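Local coordinates for protein putative metallopeptidase (Shewanella baltica OS155, PDB 3IEH) that binds a zinc ion and is probably a metallocarboxypeptidase or related zinc hydrolase of the peptidase M14 family, at residues Pro67-Ser72 with Glu99-Ser104; Gly74-Glu79 with Asn126-Phe131; Leu174-Tyr179 with Tyr203-Val208. All coordinates share one frame; numbering follows the deposited sequence.

Contact 1 of 3, residues Pro67-Ser72 with Glu99-Ser104; sequences PSLLIS and ERVNLS
Leu-69 lies between Asn-102 and Ser-104 of the neighbouring strand, giving its N-H to Asn-102 O and taking the N-H of Ser-104 on its own carbonyl (2.9 Å from Ser-104 N to Leu-69 O). Strands 68-73 and 102-106 run parallel here, the two strands of a beta-alpha-beta unit whose crossover runs through helix 81-91. Asn-102 N to Pro-67 O (3.0 Å) and Ile-71 N to Ser-104 O (3.2 Å) extend the pairing at its two ends. Ser-68, Leu-70, Asn-102 and Ser-104 occupy one face. There Asn-102 has CG anti to its carbonyl carbon (chi1 -57°), which brings its CB to 3.6 Å from Pro-67 O and sends the amide back to Lys-63, whose carbonyl takes the ND2 hydrogen bond. Leu-70 turns the other way, with CG anti to the backbone N (chi1 178°), and CD1 leans across to Ser-104 CB (3.9 Å). On the face of Leu-69 and Leu-103, a methyl of Leu-69, CD1, meets Val-101 CG1 at 4.2 Å, and the CG1 methylene of Ile-71 meets the Leu-103 CD1 methyl at the same separation. Leu-268 of helix 253-271 rests on both leucines, while Phe-230 and Leu-234 of helix 230-237 pack on Leu-70. Outside the strand pairing, Pro-67 sets its ring carbon CD against Arg-100 O (3.6 Å). The chemistry is thus divided: backbone amides hold the register, Leu-69, Ile-71, Val-101 and Leu-103 make an aliphatic patch, and on the other face buried Asn-102 and Ser-104 bond to Lys-63 and Gln-58.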
ATOM      1  N   PRO A  67      13.117 -11.910   6.716  1.00 15.20           N
ATOM      2  CA  PRO A  67      11.924 -11.211   7.190  1.00 15.42           C
ATOM      3  C   PRO A  67      10.746 -11.379   6.216  1.00 14.99           C
ATOM      4  O   PRO A  67      10.957 -11.483   5.020  1.00 14.60           O
ATOM      5  CB  PRO A  67      12.362  -9.743   7.253  1.00 16.20           C
ATOM      6  CG  PRO A  67      13.559  -9.635   6.350  1.00 19.82           C
ATOM      7  CD  PRO A  67      14.193 -10.994   6.289  1.00 16.57           C
ATOM      8  N   SER A  68       9.527 -11.420   6.738  1.00 13.40           N
ATOM      9  CA  SER A  68       8.345 -11.545   5.906  1.00 15.00           C
ATOM     10  C   SER A  68       7.699 -10.183   5.921  1.00 15.64           C
ATOM     11  O   SER A  68       7.330  -9.666   6.991  1.00 20.02           O
ATOM     12  CB  SER A  68       7.431 -12.636   6.431  1.00 15.05           C
ATOM     13  OG  SER A  68       8.158 -13.869   6.496  1.00 16.66           O
ATOM     14  N   LEU A  69       7.668  -9.591   4.733  1.00 14.55           N
ATOM     15  CA  LEU A  69       7.261  -8.217   4.481  1.00 14.58           C
ATOM     16  C   LEU A  69       6.136  -8.153   3.424  1.00 15.37           C
ATOM     17  O   LEU A  69       6.152  -8.882   2.423  1.00 13.24           O
ATOM     18  CB  LEU A  69       8.472  -7.413   4.006  1.00 13.32           C
ATOM     19  CG  LEU A  69       9.655  -7.329   4.998  1.00 13.90           C
ATOM     20  CD1 LEU A  69      10.832  -6.565   4.376  1.00  9.74           C
ATOM     21  CD2 LEU A  69       9.234  -6.684   6.320  1.00 13.87           C
ATOM     22  N   LEU A  70       5.171  -7.275   3.680  1.00 15.86           N
ATOM     23  CA  LEU A  70       3.995  -7.093   2.848  1.00 16.95           C
ATOM     24  C   LEU A  70       3.924  -5.664   2.335  1.00 16.40           C
ATOM     25  O   LEU A  70       4.014  -4.724   3.128  1.00 14.69           O
ATOM     26  CB  LEU A  70       2.717  -7.381   3.669  1.00 17.98           C
ATOM     27  CG  LEU A  70       1.365  -7.181   2.956  1.00 18.24           C
ATOM     28  CD1 LEU A  70       1.227  -8.134   1.812  1.00  9.49           C
ATOM     29  CD2 LEU A  70       0.193  -7.297   3.881  1.00 15.06           C
ATOM     30  N   ILE A  71       3.786  -5.498   1.019  1.00 15.52           N
ATOM     31  CA  ILE A  71       3.534  -4.175   0.450  1.00 14.86           C
ATOM     32  C   ILE A  71       2.156  -4.220  -0.205  1.00 15.53           C
ATOM     33  O   ILE A  71       1.855  -5.129  -0.995  1.00 17.24           O
ATOM     34  CB  ILE A  71       4.575  -3.743  -0.600  1.00 14.65           C
ATOM     35  CG1 ILE A  71       6.001  -3.844  -0.041  1.00 15.15           C
ATOM     36  CG2 ILE A  71       4.231  -2.301  -1.088  1.00 11.77           C
ATOM     37  CD1 ILE A  71       7.076  -3.390  -1.014  1.00  5.21           C
ATOM     38  N   SER A  72       1.305  -3.267   0.129  1.00 15.40           N
ATOM     39  CA  SER A  72      -0.049  -3.256  -0.424  1.00 16.45           C
ATOM     40  C   SER A  72      -0.254  -1.885  -1.027  1.00 14.46           C
ATOM     41  O   SER A  72       0.319  -0.931  -0.556  1.00 12.90           O
ATOM     42  CB  SER A  72      -1.076  -3.516   0.658  1.00 19.41           C
ATOM     43  OG  SER A  72      -1.009  -2.493   1.661  1.00 28.17           O
ATOM     44  N   GLU A  99      16.138 -13.769  -1.993  1.00 22.94           N
ATOM     45  CA  GLU A  99      17.150 -14.301  -1.127  1.00 26.01           C
ATOM     46  C   GLU A  99      17.368 -13.363   0.079  1.00 26.34           C
ATOM     47  O   GLU A  99      17.941 -13.767   1.082  1.00 27.01           O
ATOM     48  CB  GLU A  99      18.441 -14.541  -1.917  1.00 27.55           C
ATOM     49  CG  GLU A  99      18.369 -15.774  -2.853  1.00 33.12           C
ATOM     50  CD  GLU A  99      17.943 -17.066  -2.133  1.00 38.94           C
ATOM     51  OE1 GLU A  99      18.520 -17.393  -1.072  1.00 50.69           O
ATOM     52  OE2 GLU A  99      17.023 -17.753  -2.622  1.00 44.71           O
ATOM     53  N   ARG A 100      16.884 -12.129  -0.019  1.00 25.41           N
ATOM     54  CA  ARG A 100      17.028 -11.138   1.041  1.00 27.54           C
ATOM     55  C   ARG A 100      15.737 -11.036   1.896  1.00 26.31           C
ATOM     56  O   ARG A 100      15.794 -10.718   3.096  1.00 25.51           O
ATOM     57  CB  ARG A 100      17.388  -9.753   0.434  1.00 28.45           C
ATOM     58  CG  ARG A 100      17.322  -8.561   1.447  1.00 38.82           C
ATOM     59  CD  ARG A 100      16.974  -7.182   0.843  1.00 50.49           C
ATOM     60  NE  ARG A 100      18.141  -6.338   0.555  1.00 60.12           N
ATOM     61  CZ  ARG A 100      18.909  -5.733   1.469  1.00 61.08           C
ATOM     62  NH1 ARG A 100      18.685  -5.889   2.771  1.00 64.33           N
ATOM     63  NH2 ARG A 100      19.932  -4.980   1.078  1.00 60.79           N
ATOM     64  N   VAL A 101      14.586 -11.282   1.262  1.00 26.42           N
ATOM     65  CA  VAL A 101      13.265 -11.142   1.876  1.00 22.76           C
ATOM     66  C   VAL A 101      12.258 -12.173   1.346  1.00 20.90           C
ATOM     67  O   VAL A 101      12.363 -12.661   0.215  1.00 21.42           O
ATOM     68  CB  VAL A 101      12.670  -9.744   1.580  1.00 22.35           C
ATOM     69  CG1 VAL A 101      13.634  -8.660   1.998  1.00 30.80           C
ATOM     70  CG2 VAL A 101      12.343  -9.595   0.094  1.00 20.75           C
ATOM     71  N   ASN A 102      11.282 -12.490   2.189  1.00 17.56           N
ATOM     72  CA  ASN A 102      10.112 -13.243   1.799  1.00 14.14           C
ATOM     73  C   ASN A 102       9.040 -12.170   1.525  1.00 18.15           C
ATOM     74  O   ASN A 102       8.393 -11.684   2.470  1.00 18.53           O
ATOM     75  CB  ASN A 102       9.665 -14.135   2.938  1.00 11.67           C
ATOM     76  CG  ASN A 102      10.765 -15.097   3.425  1.00 18.12           C
ATOM     77  OD1 ASN A 102      11.589 -15.599   2.655  1.00 19.14           O
ATOM     78  ND2 ASN A 102      10.751 -15.371   4.711  1.00 11.20           N
ATOM     79  N   LEU A 103       8.878 -11.780   0.253  1.00 17.16           N
ATOM     80  CA  LEU A 103       7.975 -10.689  -0.125  1.00 17.67           C
ATOM     81  C   LEU A 103       6.590 -11.174  -0.524  1.00 18.71           C
ATOM     82  O   LEU A 103       6.441 -12.110  -1.321  1.00 19.14           O
ATOM     83  CB  LEU A 103       8.529  -9.872  -1.295  1.00 18.49           C
ATOM     84  CG  LEU A 103       7.799  -8.557  -1.616  1.00 21.16           C
ATOM     85  CD1 LEU A 103       7.914  -7.561  -0.468  1.00 19.30           C
ATOM     86  CD2 LEU A 103       8.358  -7.964  -2.878  1.00 22.24           C
ATOM     87  N   SER A 104       5.583 -10.494   0.024  1.00 18.13           N
ATOM     88  CA  SER A 104       4.189 -10.732  -0.296  1.00 17.96           C
ATOM     89  C   SER A 104       3.666  -9.404  -0.810  1.00 16.35           C
ATOM     90  O   SER A 104       4.106  -8.357  -0.334  1.00 18.00           O
ATOM     91  CB  SER A 104       3.418 -11.193   0.951  1.00 19.74           C
ATOM     92  OG  SER A 104       3.875 -12.466   1.409  1.00  9.00           O
TER

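Contact 2 of 3, residues Gly74-Glu79 with Asn126-Phe131; sequences GFHGEE and NPNRGF. With ZN (zinc ion), chain B.
His-76 has CG anti to its carbonyl carbon (chi1 -64°), and Asn-126 has CG anti to its backbone N (chi1 -179°); these torsions bring imidazole NE2 and amide OD1 to 2.6 Å. The resulting hydrogen bond lies in the imidazole plane but is bent, 144° at the hydrogen. Asn-128 N gives a second hydrogen bond to Asn-126 OD1 (3.1 Å), closing an Asx turn, and the two donors arrive from opposite faces of the amide. The other ring nitrogen, His-76 ND1, binds the zinc ion at 2.1 Å. Glu-79, extended beyond CG, grips the metal with OE1 at 2.3 Å and OE2 at 2.5 Å. The two form the HxxE pair of M14 zinc peptidases, joined by the later His-170 and a water. The Asn-126 carboxamide is a second-shell group that, with the metal bond, holds the imidazole in its orientation. An alanine in place of Asn-126 would probably leave His-76 NE2 and Asn-128 N without their shared acceptor, and the metal-bound imidazole with less to fix its turn. Asn-128 sets CB 3.5 Å from His-76 NE2 and lays ND2 over one face of the Phe-75 ring, near its rim; that ND2 is hydrogen-bonded to Glu-231. Loop 74-79 leads from strand 68-73 into helix 81-91. Loop 126-131 precedes strand 132-134, with Leu-151 of helix 146-152 and Phe-230 of helix 230-237 packing against Phe-75.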
ATOM      1  N   GLY A  74      -3.335   0.483  -3.676  1.00 12.51           N
ATOM      2  CA  GLY A  74      -4.605   0.534  -4.365  1.00 13.27           C
ATOM      3  C   GLY A  74      -5.860   0.257  -3.561  1.00 16.08           C
ATOM      4  O   GLY A  74      -6.847  -0.246  -4.119  1.00 15.88           O
ATOM      5  N   PHE A  75      -5.837   0.579  -2.265  1.00 16.06           N
ATOM      6  CA  PHE A  75      -7.058   0.559  -1.462  1.00 15.69           C
ATOM      7  C   PHE A  75      -7.997   1.630  -1.955  1.00 15.72           C
ATOM      8  O   PHE A  75      -9.201   1.465  -1.880  1.00 15.55           O
ATOM      9  CB  PHE A  75      -6.766   0.823   0.016  1.00 17.00           C
ATOM     10  CG  PHE A  75      -6.236  -0.363   0.738  1.00 15.12           C
ATOM     11  CD1 PHE A  75      -4.872  -0.612   0.780  1.00 21.04           C
ATOM     12  CD2 PHE A  75      -7.107  -1.258   1.346  1.00 20.23           C
ATOM     13  CE1 PHE A  75      -4.371  -1.744   1.446  1.00 22.69           C
ATOM     14  CE2 PHE A  75      -6.617  -2.392   2.022  1.00 22.77           C
ATOM     15  CZ  PHE A  75      -5.258  -2.635   2.065  1.00 19.69           C
ATOM     16  N   HIS A  76      -7.441   2.745  -2.437  1.00 17.41           N
ATOM     17  CA  HIS A  76      -8.240   3.850  -2.932  1.00 16.68           C
ATOM     18  C   HIS A  76      -7.944   4.079  -4.396  1.00 18.29           C
ATOM     19  O   HIS A  76      -6.793   4.317  -4.750  1.00 21.33           O
ATOM     20  CB  HIS A  76      -7.959   5.095  -2.112  1.00 16.37           C
ATOM     21  CG  HIS A  76      -8.359   4.960  -0.679  1.00 17.36           C
ATOM     22  ND1 HIS A  76      -7.536   5.318   0.362  1.00 30.43           N
ATOM     23  CD2 HIS A  76      -9.488   4.474  -0.115  1.00 20.98           C
ATOM     24  CE1 HIS A  76      -8.149   5.081   1.508  1.00 29.01           C
ATOM     25  NE2 HIS A  76      -9.333   4.562   1.246  1.00 19.06           N
ATOM     26  N   GLY A  77      -8.995   4.048  -5.225  1.00 19.04           N
ATOM     27  CA  GLY A  77      -8.865   4.000  -6.689  1.00 17.41           C
ATOM     28  C   GLY A  77      -8.276   5.211  -7.365  1.00 17.79           C
ATOM     29  O   GLY A  77      -7.787   5.111  -8.500  1.00 17.47           O
ATOM     30  N   GLU A  78      -8.327   6.361  -6.690  1.00 18.12           N
ATOM     31  CA  GLU A  78      -7.723   7.589  -7.233  1.00 16.85           C
ATOM     32  C   GLU A  78      -6.222   7.702  -6.919  1.00 14.66           C
ATOM     33  O   GLU A  78      -5.551   8.597  -7.398  1.00 17.29           O
ATOM     34  CB  GLU A  78      -8.470   8.838  -6.746  1.00 18.07           C
ATOM     35  CG  GLU A  78      -8.026   9.484  -5.432  1.00 20.44           C
ATOM     36  CD  GLU A  78      -8.467   8.744  -4.186  1.00 23.74           C
ATOM     37  OE1 GLU A  78      -8.675   7.525  -4.286  1.00 24.16           O
ATOM     38  OE2 GLU A  78      -8.615   9.392  -3.111  1.00 20.67           O
ATOM     39  N   GLU A  79      -5.706   6.800  -6.100  1.00 13.29           N
ATOM     40  CA  GLU A  79      -4.331   6.862  -5.642  1.00 15.85           C
ATOM     41  C   GLU A  79      -3.509   5.870  -6.446  1.00 16.64           C
ATOM     42  O   GLU A  79      -2.873   4.963  -5.899  1.00 16.14           O
ATOM     43  CB  GLU A  79      -4.328   6.552  -4.161  1.00 16.85           C
ATOM     44  CG  GLU A  79      -5.290   7.496  -3.409  1.00 18.44           C
ATOM     45  CD  GLU A  79      -5.395   7.209  -1.934  1.00 25.53           C
ATOM     46  OE1 GLU A  79      -4.732   6.248  -1.425  1.00 27.16           O
ATOM     47  OE2 GLU A  79      -6.159   7.951  -1.283  1.00 25.75           O
ATOM     48  N   ASN A 126     -15.445   1.926   1.335  1.00 16.23           N
ATOM     49  CA  ASN A 126     -14.051   2.357   1.495  1.00 16.94           C
ATOM     50  C   ASN A 126     -13.230   1.158   1.909  1.00 18.92           C
ATOM     51  O   ASN A 126     -13.269   0.753   3.078  1.00 21.08           O
ATOM     52  CB  ASN A 126     -13.926   3.453   2.558  1.00 14.55           C
ATOM     53  CG  ASN A 126     -12.478   3.946   2.741  1.00 20.12           C
ATOM     54  OD1 ASN A 126     -11.512   3.390   2.170  1.00 14.85           O
ATOM     55  ND2 ASN A 126     -12.322   4.988   3.551  1.00 19.26           N
ATOM     56  N   PRO A 127     -12.468   0.582   0.966  1.00 19.70           N
ATOM     57  CA  PRO A 127     -11.817  -0.677   1.287  1.00 18.26           C
ATOM     58  C   PRO A 127     -10.781  -0.621   2.423  1.00 19.30           C
ATOM     59  O   PRO A 127     -10.451  -1.651   2.977  1.00 16.81           O
ATOM     60  CB  PRO A 127     -11.173  -1.084  -0.042  1.00 17.95           C
ATOM     61  CG  PRO A 127     -11.974  -0.373  -1.090  1.00 19.83           C
ATOM     62  CD  PRO A 127     -12.311   0.929  -0.459  1.00 21.67           C
ATOM     63  N   ASN A 128     -10.315   0.570   2.779  1.00 22.09           N
ATOM     64  CA  ASN A 128      -9.279   0.743   3.796  1.00 23.08           C
ATOM     65  C   ASN A 128      -9.796   0.925   5.224  1.00 23.39           C
ATOM     66  O   ASN A 128      -8.998   1.151   6.115  1.00 26.84           O
ATOM     67  CB  ASN A 128      -8.429   1.962   3.430  1.00 25.18           C
ATOM     68  CG  ASN A 128      -7.126   2.067   4.245  1.00 26.77           C
ATOM     69  OD1 ASN A 128      -6.680   3.167   4.575  1.00 31.22           O
ATOM     70  ND2 ASN A 128      -6.530   0.934   4.565  1.00 21.32           N
ATOM     71  N   ARG A 129     -11.100   0.848   5.459  1.00 21.15           N
ATOM     72  CA  ARG A 129     -11.612   0.946   6.822  1.00 19.75           C
ATOM     73  C   ARG A 129     -12.396  -0.322   7.242  1.00 19.73           C
ATOM     74  O   ARG A 129     -12.526  -1.300   6.471  1.00 16.23           O
ATOM     75  CB  ARG A 129     -12.465   2.226   6.971  1.00 23.20           C
ATOM     76  CG  ARG A 129     -13.848   2.171   6.309  1.00 24.59           C
ATOM     77  CD  ARG A 129     -14.636   3.513   6.426  1.00 31.73           C
ATOM     78  NE  ARG A 129     -15.087   3.783   7.787  1.00 28.84           N
ATOM     79  CZ  ARG A 129     -15.671   4.907   8.198  1.00 33.22           C
ATOM     80  NH1 ARG A 129     -15.907   5.912   7.370  1.00 26.56           N
ATOM     81  NH2 ARG A 129     -16.039   5.018   9.466  1.00 44.60           N
ATOM     82  N   GLY A 130     -12.889  -0.316   8.484  1.00 18.69           N
ATOM     83  CA  GLY A 130     -13.610  -1.453   9.032  1.00 17.27           C
ATOM     84  C   GLY A 130     -12.756  -2.615   9.515  1.00 19.36           C
ATOM     85  O   GLY A 130     -13.274  -3.702   9.715  1.00 21.58           O
ATOM     86  N   PHE A 131     -11.453  -2.424   9.705  1.00 18.76           N
ATOM     87  CA  PHE A 131     -10.638  -3.483  10.305  1.00 19.26           C
ATOM     88  C   PHE A 131     -10.466  -3.180  11.794  1.00 22.13           C
ATOM     89  O   PHE A 131      -9.558  -2.448  12.191  1.00 20.27           O
ATOM     90  CB  PHE A 131      -9.271  -3.573   9.645  1.00 19.50           C
ATOM     91  CG  PHE A 131      -9.326  -3.734   8.164  1.00 14.86           C
ATOM     92  CD1 PHE A 131      -9.387  -2.618   7.343  1.00 18.10           C
ATOM     93  CD2 PHE A 131      -9.316  -5.010   7.584  1.00 11.47           C
ATOM     94  CE1 PHE A 131      -9.422  -2.753   5.953  1.00 17.56           C
ATOM     95  CE2 PHE A 131      -9.371  -5.176   6.211  1.00  9.49           C
ATOM     96  CZ  PHE A 131      -9.421  -4.043   5.383  1.00 19.11           C
TER
HETATM   97 ZN    ZN B 276      -5.719   6.400   0.601  1.00 68.63          ZN
HETATM   98  O   HOH W   1      -5.116   7.865   2.275  1.00 35.82           O

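Contact 3 of 3, residues Leu174-Tyr179 with Tyr203-Val208; sequences LSREAY and YFPIAV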
ATOM      1  N   LEU A 174      -5.759  15.731  -2.097  1.00 19.61           N
ATOM      2  CA  LEU A 174      -5.903  17.074  -1.597  1.00 19.64           C
ATOM      3  C   LEU A 174      -4.570  17.709  -1.232  1.00 20.88           C
ATOM      4  O   LEU A 174      -4.551  18.834  -0.737  1.00 20.82           O
ATOM      5  CB  LEU A 174      -6.813  17.079  -0.380  1.00 20.21           C
ATOM      6  CG  LEU A 174      -8.269  16.697  -0.686  1.00 29.07           C
ATOM      7  CD1 LEU A 174      -9.092  16.728   0.599  1.00 26.26           C
ATOM      8  CD2 LEU A 174      -8.889  17.606  -1.758  1.00 25.90           C
ATOM      9  N   SER A 175      -3.454  17.027  -1.497  1.00 20.73           N
ATOM     10  CA  SER A 175      -2.154  17.526  -1.048  1.00 19.35           C
ATOM     11  C   SER A 175      -1.097  17.689  -2.133  1.00 18.89           C
ATOM     12  O   SER A 175      -1.004  16.887  -3.064  1.00 16.96           O
ATOM     13  CB  SER A 175      -1.599  16.597   0.041  1.00 19.95           C
ATOM     14  OG  SER A 175      -0.374  17.120   0.585  1.00 20.39           O
ATOM     15  N   ARG A 176      -0.294  18.743  -1.990  1.00 19.99           N
ATOM     16  CA  ARG A 176       0.906  18.910  -2.803  1.00 20.33           C
ATOM     17  C   ARG A 176       2.185  18.504  -2.021  1.00 17.97           C
ATOM     18  O   ARG A 176       3.277  18.509  -2.571  1.00 17.02           O
ATOM     19  CB  ARG A 176       0.988  20.324  -3.358  1.00 20.45           C
ATOM     20  CG  ARG A 176       1.146  21.404  -2.332  1.00 27.69           C
ATOM     21  CD  ARG A 176       1.323  22.764  -3.023  1.00 33.47           C
ATOM     22  NE  ARG A 176       2.566  22.810  -3.787  1.00 35.67           N
ATOM     23  CZ  ARG A 176       3.784  22.939  -3.257  1.00 38.37           C
ATOM     24  NH1 ARG A 176       3.960  23.053  -1.940  1.00 37.29           N
ATOM     25  NH2 ARG A 176       4.844  22.951  -4.063  1.00 34.47           N
ATOM     26  N   GLU A 177       2.013  18.085  -0.762  1.00 16.69           N
ATOM     27  CA  GLU A 177       3.117  17.788   0.155  1.00 16.68           C
ATOM     28  C   GLU A 177       3.079  16.327   0.596  1.00 15.11           C
ATOM     29  O   GLU A 177       2.006  15.813   0.894  1.00 16.16           O
ATOM     30  CB  GLU A 177       2.981  18.666   1.408  1.00 15.02           C
ATOM     31  CG  GLU A 177       3.184  20.137   1.152  1.00 18.78           C
ATOM     32  CD  GLU A 177       2.976  20.991   2.394  1.00 17.51           C
ATOM     33  OE1 GLU A 177       2.221  20.576   3.277  1.00 15.38           O
ATOM     34  OE2 GLU A 177       3.562  22.088   2.481  1.00 28.29           O
ATOM     35  N   ALA A 178       4.225  15.667   0.654  1.00 12.56           N
ATOM     36  CA  ALA A 178       4.261  14.238   1.042  1.00 13.87           C
ATOM     37  C   ALA A 178       4.189  14.061   2.569  1.00 14.25           C
ATOM     38  O   ALA A 178       4.513  14.977   3.327  1.00 14.39           O
ATOM     39  CB  ALA A 178       5.528  13.571   0.506  1.00 10.46           C
ATOM     40  N   TYR A 179       3.759  12.885   3.015  1.00 11.62           N
ATOM     41  CA  TYR A 179       3.829  12.547   4.425  1.00 10.71           C
ATOM     42  C   TYR A 179       3.685  11.048   4.580  1.00 10.92           C
ATOM     43  O   TYR A 179       3.454  10.318   3.604  1.00 11.11           O
ATOM     44  CB  TYR A 179       2.811  13.343   5.278  1.00 12.72           C
ATOM     45  CG  TYR A 179       1.384  13.169   4.859  1.00 10.32           C
ATOM     46  CD1 TYR A 179       0.860  13.894   3.765  1.00  7.18           C
ATOM     47  CD2 TYR A 179       0.536  12.295   5.554  1.00 11.75           C
ATOM     48  CE1 TYR A 179      -0.468  13.740   3.367  1.00 10.96           C
ATOM     49  CE2 TYR A 179      -0.810  12.121   5.165  1.00 12.90           C
ATOM     50  CZ  TYR A 179      -1.299  12.827   4.056  1.00 15.99           C
ATOM     51  OH  TYR A 179      -2.617  12.665   3.673  1.00 19.34           O
ATOM     52  N   TYR A 203      11.553  13.645  -3.337  1.00 19.98           N
ATOM     53  CA  TYR A 203      10.737  13.899  -4.532  1.00 20.73           C
ATOM     54  C   TYR A 203       9.790  15.060  -4.356  1.00 22.59           C
ATOM     55  O   TYR A 203       9.436  15.714  -5.345  1.00 21.82           O
ATOM     56  CB  TYR A 203       9.883  12.680  -4.904  1.00 19.57           C
ATOM     57  CG  TYR A 203      10.718  11.509  -5.297  1.00 19.76           C
ATOM     58  CD1 TYR A 203      11.229  10.670  -4.328  1.00 17.28           C
ATOM     59  CD2 TYR A 203      11.043  11.263  -6.626  1.00 16.63           C
ATOM     60  CE1 TYR A 203      12.012   9.589  -4.652  1.00 19.01           C
ATOM     61  CE2 TYR A 203      11.851  10.177  -6.963  1.00 19.48           C
ATOM     62  CZ  TYR A 203      12.328   9.346  -5.966  1.00 16.38           C
ATOM     63  OH  TYR A 203      13.128   8.260  -6.241  1.00 24.09           O
ATOM     64  N   PHE A 204       9.356  15.308  -3.115  1.00 21.87           N
ATOM     65  CA  PHE A 204       8.321  16.312  -2.892  1.00 20.74           C
ATOM     66  C   PHE A 204       8.603  17.175  -1.685  1.00 18.60           C
ATOM     67  O   PHE A 204       9.412  16.816  -0.824  1.00 17.89           O
ATOM     68  CB  PHE A 204       6.952  15.624  -2.689  1.00 21.56           C
ATOM     69  CG  PHE A 204       6.586  14.669  -3.768  1.00 16.73           C
ATOM     70  CD1 PHE A 204       6.302  15.127  -5.041  1.00 23.15           C
ATOM     71  CD2 PHE A 204       6.520  13.311  -3.512  1.00 19.59           C
ATOM     72  CE1 PHE A 204       5.972  14.256  -6.048  1.00 18.50           C
ATOM     73  CE2 PHE A 204       6.203  12.428  -4.514  1.00 17.39           C
ATOM     74  CZ  PHE A 204       5.926  12.896  -5.787  1.00 22.81           C
ATOM     75  N   PRO A 205       7.942  18.333  -1.620  1.00 16.96           N
ATOM     76  CA  PRO A 205       7.993  19.043  -0.330  1.00 17.00           C
ATOM     77  C   PRO A 205       7.229  18.196   0.725  1.00 17.90           C
ATOM     78  O   PRO A 205       6.352  17.409   0.363  1.00 19.75           O
ATOM     79  CB  PRO A 205       7.289  20.380  -0.596  1.00 15.40           C
ATOM     80  CG  PRO A 205       6.519  20.216  -1.916  1.00 18.71           C
ATOM     81  CD  PRO A 205       7.108  18.999  -2.641  1.00 18.08           C
ATOM     82  N   ILE A 206       7.575  18.375   1.993  1.00 16.61           N
ATOM     83  CA  ILE A 206       7.043  17.609   3.106  1.00 17.74           C
ATOM     84  C   ILE A 206       5.893  18.324   3.843  1.00 15.77           C
ATOM     85  O   ILE A 206       5.858  19.532   3.912  1.00 15.23           O
ATOM     86  CB  ILE A 206       8.215  17.335   4.085  1.00 18.23           C
ATOM     87  CG1 ILE A 206       9.128  16.245   3.501  1.00 23.16           C
ATOM     88  CG2 ILE A 206       7.724  16.986   5.468  1.00 25.46           C
ATOM     89  CD1 ILE A 206       8.437  14.939   3.054  1.00 17.77           C
ATOM     90  N   ALA A 207       4.950  17.571   4.402  1.00 16.87           N
ATOM     91  CA  ALA A 207       3.862  18.175   5.200  1.00 17.12           C
ATOM     92  C   ALA A 207       4.468  18.614   6.536  1.00 17.26           C
ATOM     93  O   ALA A 207       4.480  17.855   7.512  1.00 18.98           O
ATOM     94  CB  ALA A 207       2.743  17.187   5.410  1.00 15.63           C
ATOM     95  N   VAL A 208       5.017  19.825   6.557  1.00 15.41           N
ATOM     96  CA  VAL A 208       5.730  20.320   7.734  1.00 16.28           C
ATOM     97  C   VAL A 208       4.832  20.320   8.965  1.00 17.07           C
ATOM     98  O   VAL A 208       5.281  20.003  10.061  1.00 16.30           O
ATOM     99  CB  VAL A 208       6.375  21.715   7.473  1.00 16.80           C
ATOM    100  CG1 VAL A 208       6.659  22.457   8.787  1.00 12.80           C
ATOM    101  CG2 VAL A 208       7.655  21.537   6.637  1.00 13.93           C
TER
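Ala-178 and Ile-206 form a single beta bridge between two loops, closed by Ala-178 N to Pro-205 O and Ala-207 N to Ala-178 O, each 2.8 Å long. An inverse gamma turn centred on Ala-207 follows directly. Two alanines take the middle, with larger chains around them. Ala-178 CB touches Phe-204 CB and Ile-206 CD1, 4.1 Å from each, in directions nearly at right angles, and meets the phenyl ring obliquely near CD2. Ile-206 starts with its CB directed away from the opposite loop, but CG1 anti to the carbonyl carbon (chi1 -75°) and a further bend at chi2 return CD1 to Ala-178. Ala-207 CB comes alongside Tyr-179 CB (3.8 Å). From there Tyr-179 CG, set between the backbone N and the carbonyl carbon (chi1 58°), carries the phenol off toward Asp-172, with which its hydroxyl is hydrogen-bonded; the side chain also touches Glu-246, the predicted active-site proton donor or acceptor. The more exposed margin is made by longer chains. Arg-176 crosses Pro-205 at about a right angle, its guanidinium NH1 3.8 Å from Pro-205 CG. Glu-177 stretches out beyond CG and lies alongside the Ile-206 to Ala-207 backbone. Phe-204 packs on Pro-248 of strand 242-248 and Ala-259 of helix 253-271, seating the bridged loops, one leading into strand 179-183 and the other out of helix 191-201, against the sheet. Within the first loop, Ser-175 OG donates to Glu-177 O at 2.7 Å, in the carbonyl plane and on a lone pair.

In the fold
Contact 1 comes first along the chain and interlocks with contact 2, since their segments alternate: strand 68-73 runs straight into 74-79, and strand 102-106 precedes 126-131. Contact 3 follows both in series. The centres of contacts 1 and 2 are about 21 Å apart, on opposite sides of the chain's centre; contact 3 lies about 20 Å from contact 2 and about 27 Å from contact 1. Contact 1 lies in the mixed eight-stranded sheet, and segments 74-79 and 174-179 are loops attached to its strands. Contact 2 supplies two of the three protein zinc ligands just past strand 68-73; the third, His-170, lies on adjacent strand 165-172. Contact 3 sits beside the predicted catalytic Glu-246.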